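Side-chain contacts in butyrophilin subfamily 1 member A1 (Bos taurus, PDB 4HH8), which may act as a membrane receptor in the secretion of milk-fat droplets and probably inhibits proliferation of activated T cells, its two immunoglobulin-like extracellular domains being described here: residues A[72-75]-A[76-79]; A[111-115]-A[116-120]; A[42-45]-A[46-49]; A[194-197]-A[198-201]. The protein carries 1 engineered substitution. All coordinates share one frame; numbering follows the deposited sequence.

From the N terminus the contacts come in series, none nesting or crossing. Interaction 3 (42-49) closes the turn leading into strand 48-52. Interaction 1 (72-79) closes a turn within the loop between strands 67-68 and 81-85, and interaction 2 (111-120) the hairpin of strands 106-114 and 117-128. These three belong to the N-terminal V-set domain. Interactions 2 and 3 touch through neighbouring strands 48-52 and 106-114, Arg113 N lying 2.7 Å from Glu48 O, probably hydrogen-bonded. Interaction 1 stands apart, its nearest atoms about 7 Å from interaction 3. Interaction 4 (194-201), in the second domain, links strands 186-194 and 201-208; its centre is about 65 Å from that of interaction 2.

Interaction 1: residues A[72-75]-A[76-79]; sequences EEMA and EYRG
Met74 and Tyr77 both hold CG anti to their carbonyl carbons (chi1 -72° and -74°), which lays the two side chains alongside one another, pointing the same way. Residue 74 is a selenomethionine whose chain bends only at its last torsion. Its SE comes to the edge of the tyrosine ring, 3.9 Å from Tyr77 CD2 and 5.0 Å from the Tyr77 ring centroid. The approach lies 78° off the ring normal, an edge-on Met-aromatic contact rather than one over the face. Met74 CB backs the same edge, at 4.0 Å from Tyr77 CD2. The turn beneath is closed by one carbonyl gripped by two amides: Met74 O accepts from Tyr77 N and from Arg78 N, each at 3.0 Å. Arg78 N lies in the carbonyl plane, whereas Tyr77 N sits well above it. On the other flank Arg78 curls back over the turn, and Ala75 CA packs over one face of its guanidinium, near the rim; NE hydrogen-bonds to Glu70 O. Glu73 OE1 approaches only the aliphatic Arg78 CG, at 4.1 Å, while its OE2 accepts from Leu62 N. This tight turn lies in the C''-D connection of the N-terminal V-set domain, between strands 67-68 and 81-85: Met74 and Tyr77 rest on Val60, Glu73 packs on Phe61 of strand 61-64, and Tyr77 OH reaches weakly to Tyr108 on strand 106-114.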
loop_
_atom_site.group_PDB
_atom_site.type_symbol
_atom_site.label_atom_id
_atom_site.label_comp_id
_atom_site.label_asym_id
_atom_site.label_seq_id
_atom_site.Cartn_x
_atom_site.Cartn_y
_atom_site.Cartn_z
ATOM N N GLU A 72 -12.852 3.876 -23.018
ATOM C CA GLU A 72 -13.473 4.674 -21.979
ATOM C C GLU A 72 -12.699 4.515 -20.653
ATOM O O GLU A 72 -13.130 5.020 -19.615
ATOM C CB GLU A 72 -14.927 4.251 -21.799
ATOM C CG GLU A 72 -15.807 4.372 -23.054
ATOM C CD GLU A 72 -17.272 4.536 -22.721
ATOM O OE1 GLU A 72 -17.621 5.304 -21.777
ATOM O OE2 GLU A 72 -18.081 3.879 -23.403
ATOM N N GLU A 73 -11.579 3.788 -20.705
ATOM C CA GLU A 73 -10.693 3.561 -19.558
ATOM C C GLU A 73 -9.487 4.501 -19.581
ATOM O O GLU A 73 -8.897 4.740 -20.648
ATOM C CB GLU A 73 -10.214 2.113 -19.562
ATOM C CG GLU A 73 -11.374 1.120 -19.453
ATOM C CD GLU A 73 -10.937 -0.344 -19.428
ATOM O OE1 GLU A 73 -9.850 -0.668 -19.932
ATOM O OE2 GLU A 73 -11.690 -1.186 -18.890
HETATM N N MSE A 74 -9.111 5.031 -18.421
HETATM C CA MSE A 74 -7.850 5.779 -18.272
HETATM C C MSE A 74 -6.720 5.021 -18.928
HETATM O O MSE A 74 -6.623 3.786 -18.789
HETATM C CB MSE A 74 -7.498 5.997 -16.811
HETATM C CG MSE A 74 -8.362 7.004 -16.095
HETATM SE SE MSE A 74 -8.124 6.902 -14.132
HETATM C CE MSE A 74 -9.828 6.272 -13.621
ATOM N N ALA A 75 -5.866 5.762 -19.640
ATOM C CA ALA A 75 -4.723 5.176 -20.375
ATOM C C ALA A 75 -3.709 4.456 -19.484
ATOM O O ALA A 75 -3.108 3.463 -19.899
ATOM C CB ALA A 75 -4.033 6.217 -21.259
ATOM N N GLU A 76 -3.526 4.963 -18.271
ATOM C CA GLU A 76 -2.660 4.337 -17.267
ATOM C C GLU A 76 -3.267 3.094 -16.596
ATOM O O GLU A 76 -2.586 2.408 -15.822
ATOM C CB GLU A 76 -2.363 5.348 -16.184
ATOM C CG GLU A 76 -3.509 6.322 -15.976
ATOM C CD GLU A 76 -3.405 7.042 -14.661
ATOM O OE1 GLU A 76 -3.405 6.322 -13.628
ATOM O OE2 GLU A 76 -3.334 8.308 -14.667
ATOM N N TYR A 77 -4.542 2.810 -16.858
ATOM C CA TYR A 77 -5.093 1.532 -16.431
ATOM C C TYR A 77 -5.248 0.530 -17.547
ATOM O O TYR A 77 -5.203 -0.658 -17.308
ATOM C CB TYR A 77 -6.364 1.729 -15.601
ATOM C CG TYR A 77 -5.997 2.240 -14.226
ATOM C CD1 TYR A 77 -5.424 1.383 -13.288
ATOM C CD2 TYR A 77 -6.149 3.591 -13.888
ATOM C CE1 TYR A 77 -5.046 1.847 -12.034
ATOM C CE2 TYR A 77 -5.768 4.069 -12.651
ATOM C CZ TYR A 77 -5.221 3.201 -11.721
ATOM O OH TYR A 77 -4.861 3.639 -10.472
ATOM N N ARG A 78 -5.369 1.007 -18.775
ATOM C CA ARG A 78 -5.567 0.145 -19.933
ATOM C C ARG A 78 -4.521 -0.896 -20.033
ATOM O O ARG A 78 -3.347 -0.586 -19.934
ATOM C CB ARG A 78 -5.476 0.949 -21.216
ATOM C CG ARG A 78 -6.786 1.255 -21.857
ATOM C CD ARG A 78 -6.476 2.127 -23.047
ATOM N NE ARG A 78 -7.453 3.194 -23.181
ATOM C CZ ARG A 78 -7.185 4.389 -23.702
ATOM N NH1 ARG A 78 -5.943 4.678 -24.107
ATOM N NH2 ARG A 78 -8.158 5.299 -23.798
ATOM N N GLY A 79 -4.935 -2.133 -20.272
ATOM C CA GLY A 79 -3.970 -3.208 -20.436
ATOM C C GLY A 79 -3.446 -3.814 -19.130
ATOM O O GLY A 79 -2.713 -4.798 -19.173
#

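Interaction 2: residues A[111-115]-A[116-120]; sequences FFRQD and ENYEE
Phe111 and Tyr118 form the tight part of this contact in the F-G hairpin of the V-set domain, their side chains meeting at a slant. The far end of the phenylalanine ring reaches the CB and near ring carbons of the tyrosine: Phe111 CZ is 3.3 Å from Tyr118 CB, and Phe111 CE1 3.5 Å from Tyr118 CD1. The planes meet at 37°, neither stacked nor edge-to-face. Phe111 reaches this spot because its CG stands anti to the backbone N (chi1 178°), while Tyr118 holds CG between its backbone N and carbonyl carbon. With an alanine in place of Phe111, Tyr118 CB and its ring would probably lose their neighbour and the ring be freer to turn. Arg113, on the same face, runs beside Tyr118, and its NH2 lies 4.0 Å from Tyr118 CD2. The looser end is the type II' turn from Gln114 to Asn117, at the place of CDR3 in antibody variable domains, where exposed Asp115 and Glu116 send their carboxylates outward. Backbone pairing carries that end: Gln114 N donates to Asn117 O at 2.9 Å and Asn117 N to Gln114 O at 3.0 Å. Phe112 N donates to Glu119 O at 3.1 Å, almost straight, and Glu119 N answers to Phe112 O. Phe112 itself faces the core, against Leu38 and Leu49. Side-chain chemistry across the strands is therefore mostly nonpolar, apart from Glu120 OE1 beside the Phe111 ring, with polar cohesion from the main chain; Arg113 NE is buried without a polar partner in the model.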
loop_
_atom_site.group_PDB
_atom_site.type_symbol
_atom_site.label_atom_id
_atom_site.label_comp_id
_atom_site.label_asym_id
_atom_site.label_seq_id
_atom_site.Cartn_x
_atom_site.Cartn_y
_atom_site.Cartn_z
ATOM N N PHE A 111 -19.411 1.009 -9.507
ATOM C CA PHE A 111 -20.730 1.397 -9.954
ATOM C C PHE A 111 -21.322 0.279 -10.825
ATOM O O PHE A 111 -20.666 -0.200 -11.752
ATOM C CB PHE A 111 -20.545 2.691 -10.737
ATOM C CG PHE A 111 -21.788 3.248 -11.343
ATOM C CD1 PHE A 111 -22.640 4.069 -10.594
ATOM C CD2 PHE A 111 -22.065 3.043 -12.692
ATOM C CE1 PHE A 111 -23.774 4.626 -11.174
ATOM C CE2 PHE A 111 -23.191 3.584 -13.286
ATOM C CZ PHE A 111 -24.052 4.385 -12.527
ATOM N N PHE A 112 -22.547 -0.129 -10.494
ATOM C CA PHE A 112 -23.317 -1.155 -11.204
ATOM C C PHE A 112 -24.562 -0.481 -11.767
ATOM O O PHE A 112 -25.284 0.137 -11.009
ATOM C CB PHE A 112 -23.823 -2.216 -10.238
ATOM C CG PHE A 112 -22.791 -3.171 -9.769
ATOM C CD1 PHE A 112 -22.911 -4.519 -10.053
ATOM C CD2 PHE A 112 -21.718 -2.747 -9.004
ATOM C CE1 PHE A 112 -21.959 -5.425 -9.593
ATOM C CE2 PHE A 112 -20.756 -3.643 -8.561
ATOM C CZ PHE A 112 -20.870 -4.967 -8.848
ATOM N N ARG A 113 -24.829 -0.627 -13.066
ATOM C CA ARG A 113 -26.045 -0.072 -13.667
ATOM C C ARG A 113 -26.793 -1.064 -14.553
ATOM O O ARG A 113 -26.191 -1.718 -15.404
ATOM C CB ARG A 113 -25.761 1.200 -14.485
ATOM C CG ARG A 113 -26.903 1.536 -15.515
ATOM C CD ARG A 113 -26.630 2.765 -16.384
ATOM N NE ARG A 113 -26.673 3.960 -15.555
ATOM C CZ ARG A 113 -26.490 5.209 -15.985
ATOM N NH1 ARG A 113 -26.247 5.474 -17.280
ATOM N NH2 ARG A 113 -26.548 6.207 -15.107
ATOM N N GLN A 114 -28.107 -1.156 -14.343
ATOM C CA GLN A 114 -29.015 -1.813 -15.280
ATOM C C GLN A 114 -30.114 -0.820 -15.681
ATOM O O GLN A 114 -30.925 -0.405 -14.851
ATOM C CB GLN A 114 -29.601 -3.091 -14.686
ATOM C CG GLN A 114 -29.972 -4.137 -15.733
ATOM C CD GLN A 114 -30.466 -5.439 -15.093
ATOM O OE1 GLN A 114 -31.427 -5.442 -14.298
ATOM N NE2 GLN A 114 -29.806 -6.551 -15.427
ATOM N N ASP A 115 -30.106 -0.444 -16.962
ATOM C CA ASP A 115 -30.913 0.660 -17.513
ATOM C C ASP A 115 -30.909 1.928 -16.658
ATOM O O ASP A 115 -29.930 2.686 -16.661
ATOM C CB ASP A 115 -32.349 0.226 -17.789
ATOM C CG ASP A 115 -32.429 -0.985 -18.677
ATOM O OD1 ASP A 115 -31.781 -1.004 -19.756
ATOM O OD2 ASP A 115 -33.166 -1.921 -18.303
ATOM N N GLU A 116 -32.008 2.138 -15.932
ATOM C CA GLU A 116 -32.245 3.349 -15.128
ATOM C C GLU A 116 -31.846 3.193 -13.653
ATOM O O GLU A 116 -31.751 4.184 -12.908
ATOM C CB GLU A 116 -33.733 3.746 -15.221
ATOM C CG GLU A 116 -34.685 2.523 -15.258
ATOM C CD GLU A 116 -36.144 2.833 -14.888
ATOM O OE1 GLU A 116 -36.522 4.028 -14.750
ATOM O OE2 GLU A 116 -36.918 1.855 -14.734
ATOM N N ASN A 117 -31.655 1.948 -13.226
ATOM C CA ASN A 117 -31.274 1.646 -11.849
ATOM C C ASN A 117 -29.751 1.538 -11.711
ATOM O O ASN A 117 -29.106 0.713 -12.366
ATOM C CB ASN A 117 -31.912 0.334 -11.386
ATOM C CG ASN A 117 -33.425 0.258 -11.656
ATOM O OD1 ASN A 117 -34.180 1.157 -11.314
ATOM N ND2 ASN A 117 -33.859 -0.848 -12.235
ATOM N N TYR A 118 -29.182 2.379 -10.861
ATOM C CA TYR A 118 -27.766 2.290 -10.544
ATOM C C TYR A 118 -27.548 2.385 -9.046
ATOM O O TYR A 118 -28.368 2.963 -8.329
ATOM C CB TYR A 118 -26.967 3.380 -11.260
ATOM C CG TYR A 118 -27.495 4.785 -11.029
ATOM C CD1 TYR A 118 -26.935 5.623 -10.058
ATOM C CD2 TYR A 118 -28.563 5.280 -11.793
ATOM C CE1 TYR A 118 -27.434 6.930 -9.844
ATOM C CE2 TYR A 118 -29.072 6.570 -11.590
ATOM C CZ TYR A 118 -28.507 7.392 -10.621
ATOM O OH TYR A 118 -29.025 8.666 -10.453
ATOM N N GLU A 119 -26.439 1.803 -8.590
ATOM C CA GLU A 119 -25.976 1.940 -7.221
ATOM C C GLU A 119 -24.452 1.814 -7.191
ATOM O O GLU A 119 -23.842 1.335 -8.152
ATOM C CB GLU A 119 -26.640 0.906 -6.306
ATOM C CG GLU A 119 -26.266 1.040 -4.820
ATOM C CD GLU A 119 -26.681 2.370 -4.206
ATOM O OE1 GLU A 119 -27.878 2.503 -3.869
ATOM O OE2 GLU A 119 -25.810 3.273 -4.056
ATOM N N GLU A 120 -23.848 2.266 -6.097
ATOM C CA GLU A 120 -22.396 2.236 -5.950
ATOM C C GLU A 120 -21.872 2.072 -4.514
ATOM O O GLU A 120 -22.596 2.254 -3.513
ATOM C CB GLU A 120 -21.760 3.454 -6.616
ATOM C CG GLU A 120 -22.131 4.744 -5.933
ATOM C CD GLU A 120 -21.465 5.922 -6.571
ATOM O OE1 GLU A 120 -21.940 6.367 -7.637
ATOM O OE2 GLU A 120 -20.471 6.409 -6.000
#

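Interaction 3: residues A[42-45]-A[46-49]; sequences VSAK and GMEL
Ala44 and Met47 are the first and last residues of a type II beta turn, closed by Met47 N donating to Ala44 O over 3.2 Å, with the donor tilted 35° from the carbonyl plane. Gly46 takes the third position with a positive phi of 91°, where a CB would clash with Lys45 O, 2.5 Å away. Before the turn, Ser43 holds OG anti to its backbone N (chi1 178°) and accepts from Lys45 N at 3.0 Å, an ST turn that overlaps the beta turn. Across the loop the side chains meet through carbon and selenium. Selenomethionine Met47 carries its CB and CG past the turn carbonyl, with CG 3.4 Å from Ala44 O; its SE lies 4.2 Å from Ala44 CB, and the bend at the last torsion then turns the methyl CE toward Arg113. Leu49 comes up from the beginning of strand 48-52, its CD2 branch 4.5 Å from Ala44 CB, a looser touch. The small methyl of Ala44 thus touches both larger side chains and also rests on Leu38 and Ile88. Met47 continues inward to Phe112 and Leu38, while Lys45, on the outer side, has its CB near Gly46 N and extends away. This is the connection between strands 32-39 and 48-52 that joins the two sheets of the N-terminal V-set sandwich, the place of the CDR1-like loop in antibody variable domains.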
loop_
_atom_site.group_PDB
_atom_site.type_symbol
_atom_site.label_atom_id
_atom_site.label_comp_id
_atom_site.label_asym_id
_atom_site.label_seq_id
_atom_site.Cartn_x
_atom_site.Cartn_y
_atom_site.Cartn_z
ATOM N N VAL A 42 -28.172 -11.391 -6.767
ATOM C CA VAL A 42 -28.675 -11.681 -8.106
ATOM C C VAL A 42 -27.573 -11.537 -9.165
ATOM O O VAL A 42 -26.575 -10.894 -8.919
ATOM C CB VAL A 42 -29.926 -10.801 -8.441
ATOM C CG1 VAL A 42 -31.116 -11.245 -7.581
ATOM C CG2 VAL A 42 -29.648 -9.291 -8.256
ATOM N N SER A 43 -27.753 -12.151 -10.330
ATOM C CA SER A 43 -26.764 -12.051 -11.408
ATOM C C SER A 43 -26.435 -10.623 -11.800
ATOM O O SER A 43 -27.317 -9.798 -11.930
ATOM C CB SER A 43 -27.212 -12.759 -12.670
ATOM O OG SER A 43 -26.208 -12.572 -13.668
ATOM N N ALA A 44 -25.154 -10.347 -11.978
ATOM C CA ALA A 44 -24.719 -9.056 -12.505
ATOM C C ALA A 44 -24.333 -9.131 -14.013
ATOM O O ALA A 44 -23.912 -8.113 -14.563
ATOM C CB ALA A 44 -23.554 -8.466 -11.655
ATOM N N LYS A 45 -24.481 -10.308 -14.648
ATOM C CA LYS A 45 -24.132 -10.497 -16.095
ATOM C C LYS A 45 -24.866 -9.517 -16.984
ATOM O O LYS A 45 -26.085 -9.447 -16.912
ATOM C CB LYS A 45 -24.475 -11.914 -16.600
ATOM C CG LYS A 45 -23.569 -13.011 -16.056
ATOM C CD LYS A 45 -23.736 -14.328 -16.826
ATOM C CE LYS A 45 -23.387 -15.513 -15.933
ATOM N NZ LYS A 45 -24.067 -16.770 -16.386
ATOM N N GLY A 46 -24.146 -8.750 -17.806
ATOM C CA GLY A 46 -24.795 -7.812 -18.752
ATOM C C GLY A 46 -25.025 -6.410 -18.232
ATOM O O GLY A 46 -25.514 -5.544 -18.958
HETATM N N MSE A 47 -24.685 -6.177 -16.966
HETATM C CA MSE A 47 -24.851 -4.872 -16.349
HETATM C C MSE A 47 -23.687 -3.983 -16.734
HETATM O O MSE A 47 -22.648 -4.468 -17.123
HETATM C CB MSE A 47 -24.864 -5.010 -14.826
HETATM C CG MSE A 47 -26.152 -5.561 -14.284
HETATM SE SE MSE A 47 -26.241 -5.294 -12.346
HETATM C CE MSE A 47 -26.703 -3.432 -12.193
ATOM N N GLU A 48 -23.854 -2.684 -16.607
ATOM C CA GLU A 48 -22.706 -1.820 -16.678
ATOM C C GLU A 48 -21.985 -1.880 -15.341
ATOM O O GLU A 48 -22.569 -1.541 -14.305
ATOM C CB GLU A 48 -23.087 -0.367 -17.019
ATOM C CG GLU A 48 -21.895 0.616 -16.933
ATOM C CD GLU A 48 -22.297 2.082 -17.145
ATOM O OE1 GLU A 48 -23.142 2.338 -18.020
ATOM O OE2 GLU A 48 -21.762 2.980 -16.439
ATOM N N LEU A 49 -20.731 -2.323 -15.402
ATOM C CA LEU A 49 -19.794 -2.396 -14.272
ATOM C C LEU A 49 -18.704 -1.353 -14.483
ATOM O O LEU A 49 -17.961 -1.464 -15.446
ATOM C CB LEU A 49 -19.146 -3.783 -14.204
ATOM C CG LEU A 49 -20.120 -4.981 -14.229
ATOM C CD1 LEU A 49 -19.393 -6.295 -14.343
ATOM C CD2 LEU A 49 -21.095 -5.013 -13.033
#

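Interaction 4: residues A[194-197]-A[198-201]; sequences IRDS and SMKN
The connection between strands 186-194 and 201-208, which passes from one sheet to the other in the second immunoglobulin-like domain, contains a short turn in which Asp196 folds back on Ser198. Ser198 N donates to Asp196 OD2 at 2.6 Å, a short and bent bond (133° at the hydrogen). The amide meets the oxygen on its anti side and lies 33° out of the carboxylate plane. Asp196 OD2 also lies 3.3 Å from Ser198 CB, so the same oxygen touches the serine side chain. The other branch faces Met199, a selenomethionine: its methyl CE comes within 3.4 Å of Asp196 OD1, the two side chains crossing at about a right angle. Met199 gets there by bending at its second and third torsions, the last at -80°, which brings the methyl back toward the aspartate. Closer to the backbone, Met199 CB lies 4.1 Å from Asp196 CB and 4.3 Å from Ile194 CG2, so that the buried isoleucine at the end of strand 186-194 and the aspartate both touch its base. Backbone hydrogen bonds join Ile194 with Ile146 and Lys200 with Ile221. Asn201, a known glycosylation site that carries no sugar in this structure, begins the next strand. An aspartate side chain accepting from the amide two residues on fits an Asx turn, here in an inter-sheet loop of the immunoglobulin sandwich.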
loop_
_atom_site.group_PDB
_atom_site.type_symbol
_atom_site.label_atom_id
_atom_site.label_comp_id
_atom_site.label_asym_id
_atom_site.label_seq_id
_atom_site.Cartn_x
_atom_site.Cartn_y
_atom_site.Cartn_z
ATOM N N ILE A 194 24.599 8.206 20.572
ATOM C CA ILE A 194 24.744 7.327 21.738
ATOM C C ILE A 194 25.578 8.014 22.818
ATOM O O ILE A 194 26.747 8.333 22.578
ATOM C CB ILE A 194 25.400 5.971 21.365
ATOM C CG1 ILE A 194 24.645 5.285 20.224
ATOM C CG2 ILE A 194 25.517 5.065 22.598
ATOM C CD1 ILE A 194 23.155 5.023 20.476
ATOM N N ARG A 195 24.968 8.286 23.978
ATOM C CA ARG A 195 25.710 8.844 25.138
ATOM C C ARG A 195 25.745 7.828 26.277
ATOM O O ARG A 195 24.822 7.761 27.092
ATOM C CB ARG A 195 25.112 10.174 25.629
ATOM C CG ARG A 195 25.221 11.335 24.639
ATOM C CD ARG A 195 24.177 12.398 24.968
ATOM N NE ARG A 195 23.909 13.346 23.879
ATOM C CZ ARG A 195 22.912 13.213 23.006
ATOM N NH1 ARG A 195 22.114 12.149 23.064
ATOM N NH2 ARG A 195 22.721 14.132 22.077
ATOM N N ASP A 196 26.802 7.021 26.305
ATOM C CA ASP A 196 26.914 5.887 27.234
ATOM C C ASP A 196 28.300 5.220 27.101
ATOM O O ASP A 196 29.035 5.449 26.126
ATOM C CB ASP A 196 25.797 4.853 26.960
ATOM C CG ASP A 196 25.243 4.210 28.244
ATOM O OD1 ASP A 196 24.010 4.281 28.463
ATOM O OD2 ASP A 196 26.029 3.631 29.031
ATOM N N SER A 197 28.658 4.418 28.101
ATOM C CA SER A 197 29.711 3.423 27.930
ATOM C C SER A 197 28.983 2.101 27.746
ATOM O O SER A 197 29.283 1.333 26.824
ATOM C CB SER A 197 30.626 3.352 29.163
ATOM O OG SER A 197 31.107 4.634 29.546
ATOM N N SER A 198 27.980 1.895 28.607
ATOM C CA SER A 198 27.363 0.590 28.859
ATOM C C SER A 198 26.441 0.059 27.775
ATOM O O SER A 198 25.978 -1.087 27.862
ATOM C CB SER A 198 26.633 0.596 30.209
ATOM O OG SER A 198 27.529 0.298 31.271
HETATM N N MSE A 199 26.175 0.862 26.750
HETATM C CA MSE A 199 25.379 0.351 25.638
HETATM C C MSE A 199 26.200 -0.645 24.808
HETATM O O MSE A 199 27.102 -0.264 24.064
HETATM C CB MSE A 199 24.800 1.488 24.796
HETATM C CG MSE A 199 23.390 1.202 24.318
HETATM SE SE MSE A 199 22.239 2.792 24.440
HETATM C CE MSE A 199 21.797 2.740 26.365
ATOM N N LYS A 200 25.884 -1.925 24.982
ATOM C CA LYS A 200 26.611 -3.042 24.385
ATOM C C LYS A 200 26.345 -3.051 22.869
ATOM O O LYS A 200 27.252 -2.825 22.059
ATOM C CB LYS A 200 26.116 -4.356 25.041
ATOM C CG LYS A 200 27.160 -5.463 25.312
ATOM C CD LYS A 200 27.241 -6.507 24.170
ATOM C CE LYS A 200 27.442 -7.951 24.680
ATOM N NZ LYS A 200 28.743 -8.173 25.398
ATOM N N ASN A 201 25.084 -3.317 22.526
ATOM C CA ASN A 201 24.553 -3.301 21.173
ATOM C C ASN A 201 23.403 -2.313 21.095
ATOM O O ASN A 201 22.730 -2.044 22.097
ATOM C CB ASN A 201 23.939 -4.648 20.818
ATOM C CG ASN A 201 24.928 -5.772 20.853
ATOM O OD1 ASN A 201 25.987 -5.710 20.210
ATOM N ND2 ASN A 201 24.586 -6.835 21.596
#